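Local coordinates for penicillin binding protein 2X (Streptococcus thermophilus, PDB 5U47) that probably cross-links the peptides of neighbouring peptidoglycan strands as a transpeptidase of the septal wall-building machinery, and is the kind of enzyme that beta-lactams inactivate, at residues V42-I55 with G133-N146. The protein carries 1 engineered substitution. Numbering follows the deposited sequence.
Sequences VLAEDSTSYSIYAI and GMAFEATTSRMYPN. With ACT (acetate ion), chain C.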
loop_
_atom_site.group_PDB
_atom_site.type_symbol
_atom_site.label_atom_id
_atom_site.label_comp_id
_atom_site.label_asym_id
_atom_site.label_seq_id
_atom_site.Cartn_x
_atom_site.Cartn_y
_atom_site.Cartn_z
ATOM N N VAL A 42 8.672 -8.474 -13.043
ATOM C CA VAL A 42 8.102 -7.221 -13.570
ATOM C C VAL A 42 6.604 -7.110 -13.289
ATOM O O VAL A 42 5.843 -8.051 -13.581
ATOM C CB VAL A 42 8.368 -7.071 -15.083
ATOM C CG1 VAL A 42 7.689 -5.815 -15.649
ATOM C CG2 VAL A 42 9.869 -7.025 -15.360
ATOM N N LEU A 43 6.207 -5.994 -12.669
ATOM C CA LEU A 43 4.790 -5.699 -12.389
ATOM C C LEU A 43 4.238 -4.603 -13.290
ATOM O O LEU A 43 3.054 -4.651 -13.665
ATOM C CB LEU A 43 4.563 -5.313 -10.926
ATOM C CG LEU A 43 5.092 -6.281 -9.870
ATOM C CD1 LEU A 43 4.711 -5.815 -8.467
ATOM C CD2 LEU A 43 4.618 -7.714 -10.128
ATOM N N ALA A 44 5.084 -3.617 -13.608
ATOM C CA ALA A 44 4.734 -2.525 -14.511
ATOM C C ALA A 44 6.009 -2.004 -15.184
ATOM O O ALA A 44 7.004 -1.734 -14.509
ATOM C CB ALA A 44 4.036 -1.375 -13.777
ATOM N N GLU A 45 5.971 -1.865 -16.500
ATOM C CA GLU A 45 7.116 -1.372 -17.233
ATOM C C GLU A 45 6.683 -0.674 -18.501
ATOM O O GLU A 45 5.585 -0.924 -19.030
ATOM C CB GLU A 45 8.099 -2.505 -17.579
ATOM C CG GLU A 45 7.553 -3.561 -18.539
ATOM C CD GLU A 45 8.618 -4.574 -19.005
ATOM O OE1 GLU A 45 9.817 -4.426 -18.673
ATOM O OE2 GLU A 45 8.250 -5.532 -19.709
ATOM N N ASP A 46 7.562 0.202 -18.978
ATOM C CA ASP A 46 7.332 0.925 -20.222
ATOM C C ASP A 46 7.483 0.011 -21.418
ATOM O O ASP A 46 8.290 -0.909 -21.403
ATOM C CB ASP A 46 8.324 2.099 -20.392
ATOM C CG ASP A 46 7.959 3.310 -19.568
ATOM O OD1 ASP A 46 7.045 3.187 -18.720
ATOM O OD2 ASP A 46 8.585 4.404 -19.776
ATOM N N SER A 47 6.686 0.290 -22.444
ATOM C CA SER A 47 6.721 -0.414 -23.715
ATOM C C SER A 47 6.632 0.633 -24.828
ATOM O O SER A 47 5.701 1.456 -24.853
ATOM C CB SER A 47 5.559 -1.391 -23.799
ATOM O OG SER A 47 5.416 -1.940 -25.074
ATOM N N THR A 48 7.610 0.603 -25.726
ATOM C CA THR A 48 7.687 1.549 -26.841
ATOM C C THR A 48 7.266 0.888 -28.135
ATOM O O THR A 48 7.716 -0.209 -28.462
ATOM C CB THR A 48 9.127 2.038 -27.044
ATOM O OG1 THR A 48 9.644 2.518 -25.818
ATOM C CG2 THR A 48 9.194 3.173 -28.072
ATOM N N SER A 49 6.384 1.556 -28.858
ATOM C CA SER A 49 5.960 1.111 -30.177
ATOM C C SER A 49 6.113 2.348 -31.087
ATOM O O SER A 49 6.439 3.448 -30.615
ATOM C CB SER A 49 4.554 0.533 -30.158
ATOM O OG SER A 49 3.616 1.519 -29.820
ATOM N N TYR A 50 5.904 2.177 -32.377
ATOM C CA TYR A 50 6.168 3.270 -33.316
ATOM C C TYR A 50 5.067 3.527 -34.317
ATOM O O TYR A 50 4.336 2.609 -34.700
ATOM C CB TYR A 50 7.461 2.981 -34.053
ATOM C CG TYR A 50 8.657 2.879 -33.153
ATOM C CD1 TYR A 50 8.980 1.680 -32.528
ATOM C CD2 TYR A 50 9.475 3.975 -32.931
ATOM C CE1 TYR A 50 10.081 1.579 -31.692
ATOM C CE2 TYR A 50 10.593 3.884 -32.108
ATOM C CZ TYR A 50 10.884 2.682 -31.489
ATOM O OH TYR A 50 11.986 2.572 -30.670
ATOM N N SER A 51 4.964 4.794 -34.719
ATOM C CA SER A 51 4.001 5.248 -35.704
ATOM C C SER A 51 4.800 5.739 -36.896
ATOM O O SER A 51 5.721 6.565 -36.737
ATOM C CB SER A 51 3.129 6.384 -35.174
ATOM O OG SER A 51 2.318 5.955 -34.100
ATOM N N ILE A 52 4.437 5.242 -38.082
ATOM C CA ILE A 52 5.159 5.570 -39.317
ATOM C C ILE A 52 4.543 6.782 -40.030
ATOM O O ILE A 52 3.322 6.908 -40.130
ATOM C CB ILE A 52 5.272 4.337 -40.268
ATOM C CG1 ILE A 52 6.239 4.638 -41.420
ATOM C CG2 ILE A 52 3.907 3.884 -40.798
ATOM C CD1 ILE A 52 6.522 3.443 -42.313
ATOM N N TYR A 53 5.409 7.671 -40.507
ATOM C CA TYR A 53 4.999 8.873 -41.237
ATOM C C TYR A 53 5.794 9.005 -42.516
ATOM O O TYR A 53 6.893 8.460 -42.636
ATOM C CB TYR A 53 5.228 10.133 -40.401
ATOM C CG TYR A 53 4.416 10.168 -39.140
ATOM C CD1 TYR A 53 4.874 9.538 -37.979
ATOM C CD2 TYR A 53 3.198 10.833 -39.093
ATOM C CE1 TYR A 53 4.131 9.557 -36.812
ATOM C CE2 TYR A 53 2.448 10.861 -37.931
ATOM C CZ TYR A 53 2.916 10.218 -36.789
ATOM O OH TYR A 53 2.173 10.239 -35.626
ATOM N N ALA A 54 5.230 9.739 -43.468
ATOM C CA ALA A 54 5.885 9.993 -44.751
ATOM C C ALA A 54 5.783 11.480 -45.068
ATOM O O ALA A 54 4.683 12.027 -45.129
ATOM C CB ALA A 54 5.249 9.151 -45.858
ATOM N N ILE A 55 6.930 12.144 -45.211
ATOM C CA ILE A 55 6.936 13.556 -45.567
ATOM C C ILE A 55 6.920 13.641 -47.096
ATOM O O ILE A 55 7.853 13.166 -47.758
ATOM C CB ILE A 55 8.149 14.304 -44.992
ATOM C CG1 ILE A 55 8.041 14.363 -43.466
ATOM C CG2 ILE A 55 8.225 15.718 -45.587
ATOM C CD1 ILE A 55 9.226 15.034 -42.803
ATOM N N GLY A 133 12.572 10.192 -46.534
ATOM C CA GLY A 133 11.301 10.826 -46.153
ATOM C C GLY A 133 10.398 10.023 -45.226
ATOM O O GLY A 133 9.395 10.556 -44.740
ATOM N N MET A 134 10.721 8.747 -45.005
ATOM C CA MET A 134 9.924 7.904 -44.090
ATOM C C MET A 134 10.492 8.091 -42.697
ATOM O O MET A 134 11.708 8.191 -42.538
ATOM C CB MET A 134 9.966 6.431 -44.508
ATOM C CG MET A 134 9.510 6.191 -45.948
ATOM S SD MET A 134 7.819 6.739 -46.298
ATOM C CE MET A 134 6.873 5.653 -45.221
ATOM N N ALA A 135 9.628 8.165 -41.690
ATOM C CA ALA A 135 10.096 8.400 -40.329
ATOM C C ALA A 135 9.217 7.709 -39.312
ATOM O O ALA A 135 8.088 7.316 -39.614
ATOM C CB ALA A 135 10.179 9.899 -40.055
ATOM N N PHE A 136 9.734 7.569 -38.095
ATOM C CA PHE A 136 9.004 6.885 -37.026
ATOM C C PHE A 136 9.006 7.700 -35.739
ATOM O O PHE A 136 10.053 8.226 -35.347
ATOM C CB PHE A 136 9.627 5.519 -36.769
ATOM C CG PHE A 136 9.556 4.586 -37.950
ATOM C CD1 PHE A 136 8.465 3.750 -38.127
ATOM C CD2 PHE A 136 10.586 4.545 -38.887
ATOM C CE1 PHE A 136 8.396 2.881 -39.209
ATOM C CE2 PHE A 136 10.523 3.683 -39.974
ATOM C CZ PHE A 136 9.428 2.848 -40.131
ATOM N N GLU A 137 7.830 7.821 -35.108
ATOM C CA GLU A 137 7.704 8.520 -33.823
ATOM C C GLU A 137 7.372 7.472 -32.763
ATOM O O GLU A 137 6.473 6.628 -32.948
ATOM C CB GLU A 137 6.631 9.625 -33.861
ATOM C CG GLU A 137 6.505 10.515 -32.594
ATOM C CD GLU A 137 7.678 11.493 -32.342
ATOM O OE1 GLU A 137 8.597 11.583 -33.187
ATOM O OE2 GLU A 137 7.682 12.188 -31.276
ATOM N N ALA A 138 8.128 7.520 -31.674
ATOM C CA ALA A 138 7.948 6.614 -30.553
ATOM C C ALA A 138 6.725 7.003 -29.735
ATOM O O ALA A 138 6.472 8.186 -29.502
ATOM C CB ALA A 138 9.179 6.620 -29.664
ATOM N N THR A 139 5.956 5.997 -29.334
ATOM C CA THR A 139 4.804 6.187 -28.466
ATOM C C THR A 139 4.963 5.155 -27.350
ATOM O O THR A 139 5.083 3.949 -27.606
ATOM C CB THR A 139 3.462 6.002 -29.192
ATOM O OG1 THR A 139 3.401 4.689 -29.753
ATOM C CG2 THR A 139 3.296 7.037 -30.287
ATOM N N THR A 140 4.956 5.635 -26.117
ATOM C CA THR A 140 5.169 4.781 -24.973
ATOM C C THR A 140 3.876 4.485 -24.252
ATOM O O THR A 140 3.075 5.395 -24.017
ATOM C CB THR A 140 6.145 5.467 -24.005
ATOM O OG1 THR A 140 7.369 5.703 -24.691
ATOM C CG2 THR A 140 6.422 4.616 -22.813
ATOM N N SER A 141 3.670 3.211 -23.916
ATOM C CA SER A 141 2.537 2.802 -23.091
ATOM C C SER A 141 3.078 2.033 -21.878
ATOM O O SER A 141 4.227 1.580 -21.864
ATOM C CB SER A 141 1.551 1.944 -23.890
ATOM O OG SER A 141 2.192 0.773 -24.348
ATOM N N ARG A 142 2.250 1.906 -20.855
ATOM C CA ARG A 142 2.632 1.204 -19.642
ATOM C C ARG A 142 2.046 -0.203 -19.726
ATOM O O ARG A 142 0.860 -0.350 -19.967
ATOM C CB ARG A 142 2.069 1.947 -18.444
ATOM C CG ARG A 142 2.626 1.546 -17.092
ATOM C CD ARG A 142 4.086 1.973 -16.933
ATOM N NE ARG A 142 4.486 1.993 -15.535
ATOM C CZ ARG A 142 5.744 2.037 -15.095
ATOM N NH1 ARG A 142 6.798 2.054 -15.941
ATOM N NH2 ARG A 142 5.962 2.073 -13.803
ATOM N N MET A 143 2.889 -1.215 -19.539
ATOM C CA MET A 143 2.485 -2.624 -19.610
ATOM C C MET A 143 2.416 -3.225 -18.193
ATOM O O MET A 143 3.315 -2.993 -17.389
ATOM C CB MET A 143 3.504 -3.394 -20.466
ATOM C CG MET A 143 3.275 -4.897 -20.529
ATOM S SD MET A 143 4.572 -5.790 -21.402
ATOM C CE MET A 143 4.035 -7.468 -21.063
ATOM N N TYR A 144 1.371 -4.013 -17.916
ATOM C CA TYR A 144 1.149 -4.645 -16.603
ATOM C C TYR A 144 1.030 -6.138 -16.916
ATOM O O TYR A 144 -0.080 -6.657 -17.096
ATOM C CB TYR A 144 -0.119 -4.071 -15.937
ATOM C CG TYR A 144 -0.014 -2.597 -15.608
ATOM C CD1 TYR A 144 -0.356 -1.623 -16.546
ATOM C CD2 TYR A 144 0.461 -2.170 -14.356
ATOM C CE1 TYR A 144 -0.252 -0.268 -16.239
ATOM C CE2 TYR A 144 0.568 -0.825 -14.046
ATOM C CZ TYR A 144 0.209 0.122 -14.986
ATOM O OH TYR A 144 0.350 1.463 -14.671
ATOM N N PRO A 145 2.172 -6.838 -16.979
ATOM C CA PRO A 145 2.220 -8.225 -17.483
ATOM C C PRO A 145 1.397 -9.271 -16.758
ATOM O O PRO A 145 1.038 -10.291 -17.374
ATOM C CB PRO A 145 3.701 -8.604 -17.357
ATOM C CG PRO A 145 4.433 -7.325 -17.158
ATOM C CD PRO A 145 3.495 -6.381 -16.517
ATOM N N ASN A 146 1.121 -9.034 -15.473
ATOM C CA ASN A 146 0.370 -9.985 -14.667
ATOM C C ASN A 146 -1.159 -9.837 -14.751
ATOM O O ASN A 146 -1.873 -10.602 -14.114
ATOM C CB ASN A 146 0.848 -9.918 -13.218
ATOM C CG ASN A 146 2.317 -10.262 -13.090
ATOM O OD1 ASN A 146 2.707 -11.422 -13.167
ATOM N ND2 ASN A 146 3.133 -9.255 -12.905
HETATM C C ACT C . 11.031 1.108 -23.226
HETATM O O ACT C . 11.801 1.369 -22.271
HETATM O OXT ACT C . 9.980 1.760 -23.429
HETATM C CH3 ACT C . 11.381 -0.021 -24.155
HETATM O O HOH W 1 1.440 -6.733 -13.613
HETATM O O HOH W 2 3.513 1.834 -27.048
HETATM O O HOH W 3 2.444 3.858 -32.041
#
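G133 opens a long antiparallel ladder, its carbonyl O accepting a hydrogen bond from I55 N (3.0 Å). Next, M134 folds back, bent at chi2 and chi3, which lays SD against A54 CB (3.6 Å) and CE against I52 CD1. A135 exchanges two backbone bonds with Y53. The F136 ring runs alongside I52, CE1 touching CG1 at 3.6 Å, and helix 116-128 covers this apolar face. E137 pairs likewise with S51; its CB meets Y53 CE1, while the carboxylate bends off to Y193 and G204 N. A138 CB touches both T48 CG2 and Y50 CE2 (3.9 Å to the latter); T48 OG1 donates to an acetate, probably from the crystallisation liquor. T139 and S141 continue the double backbone bonding, with S49 and S47. One water binds T139 OG1 (2.6 Å) and S51 OG; another joins S47 O, S49 OG, T139 O and S141 OG. T140 CG2 lies against D46. R142, extended at chi1 (-167°) but bent at chi2 (69°), lays a guanidinium face over A44 CB and E45 N. Its NH1 salt-bridges D46 OD1 (3.0 Å) from 43° out of the carboxylate plane. M143 and E45 form the last doubly bonded rung; beyond it Y144 CE2 packs on A44 CB, P145 on V42, and N146 ND2 weakly bonds V42 O. With R32 N on D46 OD2 and E177 on R142 NE, both charged groups are fixed in rotation and probably stay ionised, while waters satisfy mid-ladder hydroxyls.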